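Local coordinates for protein TRAP dicarboxylate transporter-DctP subunit (Desulfovibrio desulfuricans subsp. desulfuricans, PDB 4NHB) that binds sn-glycerol 3-phosphate and, as a solute-binding protein of the TRAP family, probably delivers it in the periplasm to a membrane transporter, at residues A[35-38]-A[42-45]; A[80-83]-A[89-92]; A[211-216]-A[275-280]; A[73-78]-A[93-98]. One frame throughout, in Å; residues are numbered along the deposited sequence.

How the interactions relate
Two of the four contacts touch one ligand; interaction 2 backs one of them and interaction 3 reaches the site through a charge. Interactions 1 and 4, their centres 14 Å apart, both touch sn-glycerol-3-phosphate: the first through Lys37 at the phosphate, the second through Thr94 and Gln95 at the glycerol. Met36 packs between them, its SD 3.3 Å from NE2 of Gln95. Interaction 2 adjoins interaction 4 on the same helix, 75-84, with 8 Å between centres, and Tyr78 OH probably bonds to Ala91 O, 2.7 Å away. Interaction 3 is centred 25 Å from interaction 2 and 23 Å from interaction 4, but its Asp215 OD2 forms a salt bridge of 2.8 Å with Lys37 NZ.

Interaction 1. Residues A[35-38]-A[42-45]; sequences GMKP and PETI. With G3P (sn-glycerol-3-phosphate), chain P.
A buried, mostly polar contact joins the loop 35-38, which follows strand 30-34, to the first turn of helix 42-57: the side chains of Glu43 and Thr44 bind the backbone of the loop. Glu43 sends its carboxylate out with CG anti to the backbone N (chi1 -174°) and the chain extended beyond it. OE1 then takes the N-H of Met36 at 3.0 Å, in a bond that is almost straight (173°) and meets the oxygen nearly along its C-O axis. The other oxygen, OE2, is hydrogen-bonded to ND1 of His238, itself a ligand-binding residue, so this one carboxylate fixes both the loop and a neighbour in the pocket. Thr44 OG1 donates to Pro38 O over 2.9 Å, arriving from above the carbonyl plane, 62° out of it. A water completes the join: it accepts from Lys37 N and donates to Glu43 OE1 (2.7 Å) and to Thr44 OG1. Around these bonds aliphatic carbon packs on the glutamate: Met36 CG lies 3.5 Å from Glu43 OE1, and Lys37 CG rests against Glu43 CB. The Lys37 chain bends at chi2, which carries its amine away from the helix to O4P of sn-glycerol-3-phosphate, 2.7 Å from NZ. Asp215 forms a salt bridge with the same amine and Phe194 a cation-pi contact, an arrangement that would favour its charged form. Leaving the C-terminal end of strand 30-34, the loop presents Met36 and Lys37 to the ligand, consistent with the periplasmic-binding-protein fold, in which loops at strand ends line the cleft.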
loop_
_atom_site.group_PDB
_atom_site.type_symbol
_atom_site.label_atom_id
_atom_site.label_comp_id
_atom_site.label_asym_id
_atom_site.label_seq_id
_atom_site.Cartn_x
_atom_site.Cartn_y
_atom_site.Cartn_z
ATOM N N GLY A 35 -3.082 -11.709 2.865
ATOM C CA GLY A 35 -2.517 -10.380 2.975
ATOM C C GLY A 35 -1.277 -10.353 3.825
ATOM O O GLY A 35 -0.781 -11.405 4.238
ATOM N N MET A 36 -0.801 -9.139 4.103
ATOM C CA MET A 36 0.557 -8.941 4.594
ATOM C C MET A 36 0.562 -8.107 5.846
ATOM O O MET A 36 1.641 -7.833 6.387
ATOM C CB MET A 36 1.443 -8.263 3.520
ATOM C CG MET A 36 0.987 -6.868 3.154
ATOM S SD MET A 36 2.125 -6.042 1.962
ATOM C CE MET A 36 3.523 -5.699 3.036
ATOM N N LYS A 37 -0.632 -7.727 6.324
ATOM C CA LYS A 37 -0.729 -6.790 7.446
ATOM C C LYS A 37 -1.434 -7.391 8.670
ATOM O O LYS A 37 -2.212 -8.345 8.569
ATOM C CB LYS A 37 -1.393 -5.453 7.039
ATOM C CG LYS A 37 -0.703 -4.667 5.935
ATOM C CD LYS A 37 0.745 -4.252 6.317
ATOM C CE LYS A 37 1.432 -3.514 5.162
ATOM N NZ LYS A 37 2.728 -2.876 5.579
ATOM N N PRO A 38 -1.123 -6.868 9.858
ATOM C CA PRO A 38 -1.812 -7.350 11.053
ATOM C C PRO A 38 -3.288 -6.872 11.152
ATOM O O PRO A 38 -3.765 -5.992 10.421
ATOM C CB PRO A 38 -0.961 -6.803 12.189
ATOM C CG PRO A 38 -0.367 -5.617 11.625
ATOM C CD PRO A 38 -0.103 -5.864 10.180
ATOM N N PRO A 42 -5.356 -0.938 8.097
ATOM C CA PRO A 42 -6.369 -0.736 7.050
ATOM C C PRO A 42 -6.474 -1.810 5.983
ATOM O O PRO A 42 -7.618 -2.068 5.612
ATOM C CB PRO A 42 -6.017 0.621 6.444
ATOM C CG PRO A 42 -5.283 1.362 7.578
ATOM C CD PRO A 42 -4.567 0.277 8.375
ATOM N N GLU A 43 -5.381 -2.446 5.540
ATOM C CA GLU A 43 -5.480 -3.513 4.534
ATOM C C GLU A 43 -6.382 -4.637 5.049
ATOM O O GLU A 43 -7.363 -5.048 4.398
ATOM C CB GLU A 43 -4.102 -4.036 4.158
ATOM C CG GLU A 43 -4.141 -5.050 3.018
ATOM C CD GLU A 43 -2.828 -5.775 2.821
ATOM O OE1 GLU A 43 -2.542 -6.805 3.491
ATOM O OE2 GLU A 43 -2.106 -5.361 1.922
ATOM N N THR A 44 -6.097 -5.072 6.262
ATOM C CA THR A 44 -6.786 -6.184 6.870
ATOM C C THR A 44 -8.253 -5.885 7.177
ATOM O O THR A 44 -9.111 -6.730 6.964
ATOM C CB THR A 44 -6.068 -6.578 8.136
ATOM O OG1 THR A 44 -4.685 -6.783 7.824
ATOM C CG2 THR A 44 -6.650 -7.850 8.703
ATOM N N ILE A 45 -8.516 -4.707 7.731
ATOM C CA ILE A 45 -9.886 -4.231 7.915
ATOM C C ILE A 45 -10.649 -4.282 6.576
ATOM O O ILE A 45 -11.776 -4.759 6.500
ATOM C CB ILE A 45 -9.882 -2.787 8.425
ATOM C CG1 ILE A 45 -9.190 -2.707 9.792
ATOM C CG2 ILE A 45 -11.318 -2.258 8.485
ATOM C CD1 ILE A 45 -8.840 -1.278 10.222
HETATM O O1 G3P P . 2.564 -0.858 -1.463
HETATM C C1 G3P P . 3.875 -1.177 -1.100
HETATM C C2 G3P P . 4.019 -1.148 0.427
HETATM O O2 G3P P . 3.119 -2.064 0.990
HETATM C C3 G3P P . 5.459 -1.523 0.811
HETATM O O1P G3P P . 5.764 -0.950 2.042
HETATM O O4P G3P P . 4.204 -2.195 3.435
HETATM O O2P G3P P . 6.547 -3.121 3.078
HETATM O O3P G3P P . 6.210 -1.133 4.544
HETATM P P G3P P . 5.678 -1.917 3.349
HETATM O O HOH W 1 -3.425 -8.234 5.573
#

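Interaction 2. Residues A[80-83]-A[89-92]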
loop_
_atom_site.group_PDB
_atom_site.type_symbol
_atom_site.label_atom_id
_atom_site.label_comp_id
_atom_site.label_asym_id
_atom_site.label_seq_id
_atom_site.Cartn_x
_atom_site.Cartn_y
_atom_site.Cartn_z
ATOM N N ALA A 80 2.112 -15.070 -6.168
ATOM C CA ALA A 80 2.308 -16.202 -7.073
ATOM C C ALA A 80 1.207 -17.208 -6.873
ATOM O O ALA A 80 0.685 -17.728 -7.840
ATOM C CB ALA A 80 3.666 -16.849 -6.812
ATOM N N ALA A 81 0.842 -17.481 -5.619
ATOM C CA ALA A 81 -0.227 -18.434 -5.347
ATOM C C ALA A 81 -1.555 -17.932 -5.890
ATOM O O ALA A 81 -2.421 -18.742 -6.275
ATOM C CB ALA A 81 -0.357 -18.708 -3.865
ATOM N N THR A 82 -1.738 -16.612 -5.914
ATOM C CA THR A 82 -3.007 -16.090 -6.381
ATOM C C THR A 82 -3.010 -16.147 -7.903
ATOM O O THR A 82 -4.047 -16.417 -8.506
ATOM C CB THR A 82 -3.317 -14.672 -5.886
ATOM O OG1 THR A 82 -3.178 -14.591 -4.451
ATOM C CG2 THR A 82 -4.744 -14.308 -6.236
ATOM N N ARG A 83 -1.848 -15.912 -8.507
ATOM C CA ARG A 83 -1.723 -15.981 -9.962
ATOM C C ARG A 83 -2.041 -17.393 -10.404
ATOM O O ARG A 83 -2.722 -17.601 -11.394
ATOM C CB ARG A 83 -0.334 -15.572 -10.430
ATOM C CG ARG A 83 -0.086 -14.083 -10.232
ATOM C CD ARG A 83 1.277 -13.680 -10.717
ATOM N NE ARG A 83 1.374 -13.741 -12.190
ATOM C CZ ARG A 83 2.525 -13.730 -12.859
ATOM N NH1 ARG A 83 3.673 -13.681 -12.204
ATOM N NH2 ARG A 83 2.536 -13.769 -14.192
ATOM N N MET A 89 -7.841 -14.853 -4.007
ATOM C CA MET A 89 -7.606 -13.422 -3.856
ATOM C C MET A 89 -6.417 -13.070 -2.978
ATOM O O MET A 89 -5.950 -13.890 -2.191
ATOM C CB MET A 89 -8.848 -12.787 -3.255
ATOM C CG MET A 89 -10.023 -12.862 -4.184
ATOM S SD MET A 89 -11.452 -11.970 -3.507
ATOM C CE MET A 89 -10.905 -10.256 -3.559
ATOM N N CYS A 90 -5.936 -11.838 -3.102
ATOM C CA CYS A 90 -4.871 -11.356 -2.215
ATOM C C CYS A 90 -4.957 -9.851 -2.114
ATOM O O CYS A 90 -5.494 -9.213 -3.006
ATOM C CB CYS A 90 -3.469 -11.796 -2.687
ATOM S SG CYS A 90 -2.835 -11.074 -4.194
ATOM N N ALA A 91 -4.480 -9.303 -0.993
ATOM C CA ALA A 91 -4.371 -7.856 -0.807
ATOM C C ALA A 91 -2.894 -7.491 -0.795
ATOM O O ALA A 91 -2.121 -8.058 -0.007
ATOM C CB ALA A 91 -4.992 -7.441 0.523
ATOM N N THR A 92 -2.498 -6.571 -1.658
ATOM C CA THR A 92 -1.125 -6.105 -1.654
ATOM C C THR A 92 -1.050 -4.761 -2.362
ATOM O O THR A 92 -2.096 -4.228 -2.818
ATOM C CB THR A 92 -0.179 -7.188 -2.241
ATOM O OG1 THR A 92 1.171 -6.904 -1.868
ATOM C CG2 THR A 92 -0.242 -7.256 -3.758
#
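Van der Waals packing carries this buried contact, in which Thr82 of helix 75-84 meets Cys90 on strand 89-92. The hydroxyl side of the threonine does most of the touching: OG1 lies 3.3 Å from Cys90 CB and 3.5 Å from Cys90 SG. On its other branch CG2 rests over the backbone of Met89, 3.8 Å from CA. Cys90 CB points toward the helix, and chi1 of 69° sets SG between the backbone N and the carbonyl carbon, beside Thr82, whose CB is 4.0 Å from SG. Met89 CB points away from the helix, and the side chain packs on Phe50 of helix 42-57, so the strand is packed on both faces. Helix 75-84 is the connection of a beta-alpha-beta crossover from strand 63-67 to the parallel strand 89-92, which pairs with 30-34 and, antiparallel, with 235-243. Hydrogen bonding is kept within each element or goes to third parties. Thr82 OG1 bonds to the carbonyl O of Tyr78, one turn earlier in its own helix, and Thr82 O receives the side-chain amide of Asn243. Backbone bonds link Met89 to Lys32 and Ala34, and Cys90 to Tyr241, holding the strand between its two neighbours.

Interaction 3. Residues A[211-216]-A[275-280]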
loop_
_atom_site.group_PDB
_atom_site.type_symbol
_atom_site.label_atom_id
_atom_site.label_comp_id
_atom_site.label_asym_id
_atom_site.label_seq_id
_atom_site.Cartn_x
_atom_site.Cartn_y
_atom_site.Cartn_z
ATOM N N SER A 211 7.124 4.478 7.355
ATOM C CA SER A 211 5.900 3.684 7.230
ATOM C C SER A 211 4.693 4.565 7.411
ATOM O O SER A 211 4.777 5.644 8.003
ATOM C CB SER A 211 5.857 2.601 8.286
ATOM O OG SER A 211 6.700 1.501 7.977
ATOM N N PRO A 212 3.527 4.090 6.929
ATOM C CA PRO A 212 2.291 4.748 7.355
ATOM C C PRO A 212 2.136 4.697 8.885
ATOM O O PRO A 212 2.652 3.762 9.528
ATOM C CB PRO A 212 1.188 3.887 6.702
ATOM C CG PRO A 212 1.848 3.203 5.555
ATOM C CD PRO A 212 3.288 2.964 6.005
ATOM N N LEU A 213 1.404 5.645 9.458
ATOM C CA LEU A 213 1.208 5.643 10.898
ATOM C C LEU A 213 0.494 4.405 11.364
ATOM O O LEU A 213 0.761 3.927 12.460
ATOM C CB LEU A 213 0.437 6.880 11.355
ATOM C CG LEU A 213 1.289 8.165 11.359
ATOM C CD1 LEU A 213 0.447 9.419 11.196
ATOM C CD2 LEU A 213 2.137 8.259 12.618
ATOM N N ALA A 214 -0.376 3.850 10.534
ATOM C CA ALA A 214 -1.079 2.643 10.920
ATOM C C ALA A 214 -0.078 1.529 11.264
ATOM O O ALA A 214 -0.267 0.774 12.207
ATOM C CB ALA A 214 -2.039 2.177 9.789
ATOM N N ASP A 215 0.999 1.455 10.499
ATOM C CA ASP A 215 1.997 0.405 10.688
ATOM C C ASP A 215 2.915 0.752 11.853
ATOM O O ASP A 215 3.252 -0.109 12.686
ATOM C CB ASP A 215 2.779 0.190 9.377
ATOM C CG ASP A 215 1.976 -0.545 8.315
ATOM O OD1 ASP A 215 0.890 -1.069 8.668
ATOM O OD2 ASP A 215 2.452 -0.594 7.121
ATOM N N ILE A 216 3.275 2.027 11.965
ATOM C CA ILE A 216 4.120 2.451 13.066
ATOM C C ILE A 216 3.451 2.173 14.405
ATOM O O ILE A 216 4.109 1.697 15.320
ATOM C CB ILE A 216 4.458 3.938 12.962
ATOM C CG1 ILE A 216 5.415 4.165 11.808
ATOM C CG2 ILE A 216 5.016 4.450 14.269
ATOM C CD1 ILE A 216 5.463 5.614 11.350
ATOM N N ASP A 275 -8.892 9.893 10.059
ATOM C CA ASP A 275 -9.235 9.920 11.489
ATOM C C ASP A 275 -8.230 9.119 12.272
ATOM O O ASP A 275 -7.847 9.482 13.375
ATOM C CB ASP A 275 -10.604 9.314 11.741
ATOM C CG ASP A 275 -11.739 10.222 11.278
ATOM O OD1 ASP A 275 -11.527 11.455 11.193
ATOM O OD2 ASP A 275 -12.832 9.689 10.990
ATOM N N GLY A 276 -7.831 7.988 11.705
ATOM C CA GLY A 276 -6.896 7.106 12.385
ATOM C C GLY A 276 -5.508 7.700 12.527
ATOM O O GLY A 276 -4.826 7.496 13.526
ATOM N N ASP A 277 -5.079 8.440 11.522
ATOM C CA ASP A 277 -3.762 9.076 11.588
ATOM C C ASP A 277 -3.735 10.160 12.664
ATOM O O ASP A 277 -2.707 10.379 13.275
ATOM C CB ASP A 277 -3.380 9.665 10.230
ATOM C CG ASP A 277 -2.736 8.656 9.314
ATOM O OD1 ASP A 277 -2.771 7.437 9.588
ATOM O OD2 ASP A 277 -2.183 9.059 8.291
ATOM N N GLU A 278 -4.871 10.825 12.908
ATOM C CA GLU A 278 -4.966 11.830 13.976
ATOM C C GLU A 278 -4.760 11.159 15.321
ATOM O O GLU A 278 -3.979 11.626 16.150
ATOM C CB GLU A 278 -6.329 12.545 13.989
ATOM C CG GLU A 278 -6.676 13.339 12.692
ATOM C CD GLU A 278 -8.140 13.856 12.667
ATOM O OE1 GLU A 278 -8.916 13.526 13.582
ATOM O OE2 GLU A 278 -8.506 14.616 11.746
ATOM N N LYS A 279 -5.448 10.039 15.515
ATOM C CA LYS A 279 -5.377 9.322 16.774
ATOM C C LYS A 279 -3.990 8.743 16.951
ATOM O O LYS A 279 -3.475 8.738 18.077
ATOM C CB LYS A 279 -6.426 8.208 16.854
ATOM C CG LYS A 279 -7.871 8.642 16.657
ATOM C CD LYS A 279 -8.845 7.567 17.092
ATOM C CE LYS A 279 -10.295 8.044 17.010
ATOM N NZ LYS A 279 -10.545 9.338 17.739
ATOM N N ALA A 280 -3.393 8.260 15.851
ATOM C CA ALA A 280 -2.013 7.733 15.849
ATOM C C ALA A 280 -1.005 8.784 16.244
ATOM O O ALA A 280 -0.045 8.518 16.957
ATOM C CB ALA A 280 -1.635 7.180 14.483
HETATM O O HOH W 2 0.411 7.843 7.948
HETATM O O HOH W 3 -1.490 5.387 8.203
#
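Leu213, Asp277 and Ala280 account for nearly all of the surface buried here, where the start of helix 213-218 packs against the C-terminal half of the long helix 252-286. Leu213 projects its CB toward that helix and touches it at two levels. Its CB lies 3.8 Å from the methyl CB of Ala280, a small apolar contact, and 3.7 Å from OD1 of Asp277. Farther out, CD1 reaches the carboxylate carbon of Asp277, with 3.8 Å between CD1 and CG, so the leucine covers the flank of an acidic group as well as a methyl. Leu213 also packs on Lys281 and Ile284 of the same helix and on His152 of strand 146-155. The setting is a strand-to-helix turn: a strand leads into the short helix, with Pro212 at the N-cap, its carbonyl accepting from both Asp215 N and Ile216 N. Amides in the first turn of a helix lack acceptors within it, and here two waters bring in Asp277, whose carboxylate faces the helix N-terminus through them, a placement that probably favours its negative charge. One water accepts from Leu213 N at 2.8 Å and lies 2.9 Å from Asp277 OD2, to which it probably donates. The other accepts from Ala214 N at 3.0 Å and probably donates to Asp277 OD1, 2.8 Å away.

Interaction 4. Residues A[73-78]-A[93-98]. With G3P (sn-glycerol-3-phosphate), chain P.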
loop_
_atom_site.group_PDB
_atom_site.type_symbol
_atom_site.label_atom_id
_atom_site.label_comp_id
_atom_site.label_asym_id
_atom_site.label_seq_id
_atom_site.Cartn_x
_atom_site.Cartn_y
_atom_site.Cartn_z
ATOM N N GLY A 73 2.236 -16.921 3.689
ATOM C CA GLY A 73 3.445 -16.448 3.028
ATOM C C GLY A 73 3.549 -14.927 2.862
ATOM O O GLY A 73 2.590 -14.167 3.054
ATOM N N LYS A 74 4.736 -14.477 2.500
ATOM C CA LYS A 74 4.969 -13.068 2.254
ATOM C C LYS A 74 4.536 -12.740 0.812
ATOM O O LYS A 74 4.128 -13.639 0.087
ATOM C CB LYS A 74 6.442 -12.737 2.447
ATOM C CG LYS A 74 6.969 -12.974 3.855
ATOM C CD LYS A 74 8.353 -12.355 4.029
ATOM C CE LYS A 74 9.119 -12.957 5.218
ATOM N NZ LYS A 74 9.436 -14.409 5.025
ATOM N N GLU A 75 4.619 -11.470 0.413
ATOM C CA GLU A 75 3.943 -11.013 -0.814
ATOM C C GLU A 75 4.337 -11.836 -2.043
ATOM O O GLU A 75 3.488 -12.257 -2.808
ATOM C CB GLU A 75 4.250 -9.548 -1.089
ATOM C CG GLU A 75 3.838 -8.578 0.042
ATOM C CD GLU A 75 5.006 -8.203 0.934
ATOM O OE1 GLU A 75 5.524 -9.084 1.623
ATOM O OE2 GLU A 75 5.420 -7.028 0.952
ATOM N N ASP A 76 5.631 -12.060 -2.235
ATOM C CA ASP A 76 6.033 -12.773 -3.440
ATOM C C ASP A 76 5.315 -14.110 -3.511
ATOM O O ASP A 76 4.738 -14.449 -4.544
ATOM C CB ASP A 76 7.543 -12.967 -3.498
ATOM C CG ASP A 76 8.252 -11.734 -3.935
ATOM O OD1 ASP A 76 7.570 -10.703 -4.157
ATOM O OD2 ASP A 76 9.493 -11.796 -4.043
ATOM N N ALA A 77 5.310 -14.859 -2.407
ATOM C CA ALA A 77 4.643 -16.160 -2.423
ATOM C C ALA A 77 3.145 -16.091 -2.619
ATOM O O ALA A 77 2.601 -16.851 -3.401
ATOM C CB ALA A 77 4.936 -16.935 -1.167
ATOM N N TYR A 78 2.459 -15.202 -1.907
ATOM C CA TYR A 78 1.009 -15.257 -2.006
ATOM C C TYR A 78 0.552 -14.619 -3.327
ATOM O O TYR A 78 -0.483 -15.012 -3.828
ATOM C CB TYR A 78 0.271 -14.724 -0.750
ATOM C CG TYR A 78 0.309 -13.221 -0.466
ATOM C CD1 TYR A 78 -0.263 -12.301 -1.336
ATOM C CD2 TYR A 78 0.889 -12.749 0.689
ATOM C CE1 TYR A 78 -0.243 -10.952 -1.064
ATOM C CE2 TYR A 78 0.892 -11.396 1.009
ATOM C CZ TYR A 78 0.313 -10.497 0.148
ATOM O OH TYR A 78 0.322 -9.143 0.492
ATOM N N GLY A 93 0.160 -4.208 -2.440
ATOM C CA GLY A 93 0.387 -2.930 -3.055
ATOM C C GLY A 93 1.311 -2.947 -4.276
ATOM O O GLY A 93 1.147 -3.748 -5.206
ATOM N N THR A 94 2.278 -2.032 -4.288
ATOM C CA THR A 94 3.107 -1.860 -5.482
ATOM C C THR A 94 4.149 -2.981 -5.666
ATOM O O THR A 94 5.047 -2.891 -6.544
ATOM C CB THR A 94 3.819 -0.512 -5.468
ATOM O OG1 THR A 94 4.532 -0.399 -4.231
ATOM C CG2 THR A 94 2.813 0.663 -5.639
ATOM N N GLN A 95 4.048 -4.014 -4.827
ATOM C CA GLN A 95 4.745 -5.278 -5.042
ATOM C C GLN A 95 4.437 -5.806 -6.454
ATOM O O GLN A 95 5.256 -6.443 -7.104
ATOM C CB GLN A 95 4.319 -6.305 -3.990
ATOM C CG GLN A 95 4.792 -6.025 -2.515
ATOM C CD GLN A 95 3.901 -5.012 -1.765
ATOM O OE1 GLN A 95 3.095 -4.284 -2.365
ATOM N NE2 GLN A 95 4.047 -4.975 -0.457
ATOM N N THR A 96 3.233 -5.530 -6.934
ATOM C CA THR A 96 2.824 -6.029 -8.240
ATOM C C THR A 96 3.466 -5.248 -9.359
ATOM O O THR A 96 3.278 -5.581 -10.540
ATOM C CB THR A 96 1.288 -5.973 -8.411
ATOM O OG1 THR A 96 0.882 -4.618 -8.272
ATOM C CG2 THR A 96 0.576 -6.811 -7.355
ATOM N N SER A 97 4.236 -4.212 -9.017
ATOM C CA SER A 97 5.103 -3.578 -10.001
ATOM C C SER A 97 6.113 -4.557 -10.610
ATOM O O SER A 97 6.670 -4.264 -11.650
ATOM C CB SER A 97 5.827 -2.349 -9.420
ATOM O OG SER A 97 6.788 -2.692 -8.440
ATOM N N ALA A 98 6.321 -5.717 -9.988
ATOM C CA ALA A 98 7.235 -6.732 -10.521
ATOM C C ALA A 98 6.709 -7.315 -11.807
ATOM O O ALA A 98 7.481 -7.811 -12.642
ATOM C CB ALA A 98 7.441 -7.887 -9.509
HETATM O O1 G3P P . 2.564 -0.858 -1.463
HETATM C C1 G3P P . 3.875 -1.177 -1.100
HETATM C C2 G3P P . 4.019 -1.148 0.427
HETATM O O2 G3P P . 3.119 -2.064 0.990
HETATM C C3 G3P P . 5.459 -1.523 0.811
HETATM O O1P G3P P . 5.764 -0.950 2.042
HETATM O O4P G3P P . 4.204 -2.195 3.435
HETATM O O2P G3P P . 6.547 -3.121 3.078
HETATM O O3P G3P P . 6.210 -1.133 4.544
HETATM P P G3P P . 5.678 -1.917 3.349
#
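Glu75 and Gln95 make the whole of the close contact between the first turn of helix 75-84 and the 3-10 turn that follows strand 89-92. Its tight part is a single hydrogen bond with aliphatic packing alongside, CG to CG. Gln95 NE2 donates to Glu75 OE2 at 2.8 Å and 161°; the oxygen uses its anti lone pair and lies close to the amide plane, although the carboxylate and amide planes stand 68° apart. Both side chains bend at chi2, which brings Glu75 CG to 3.7 Å from Gln95 CG while the polar ends meet. Away from this pair the segments diverge: Asp76 and Ala98 lie on the exposed side and make no contact with the opposite segment. Inward, the turn faces sn-glycerol-3-phosphate. Thr94 N donates to O1 of the ligand at 3.1 Å, and Gln95 NE2 makes a weak bond of 3.4 Å to the ligand's O2. Gln95 OE1 accepts a weak bond from Gly93 N. With one end of its amide drawn to Glu75 and the other to Gly93, Gln95 is probably held with NE2 toward the ligand hydroxyl, making Glu75 a second-shell residue of the glycerol site.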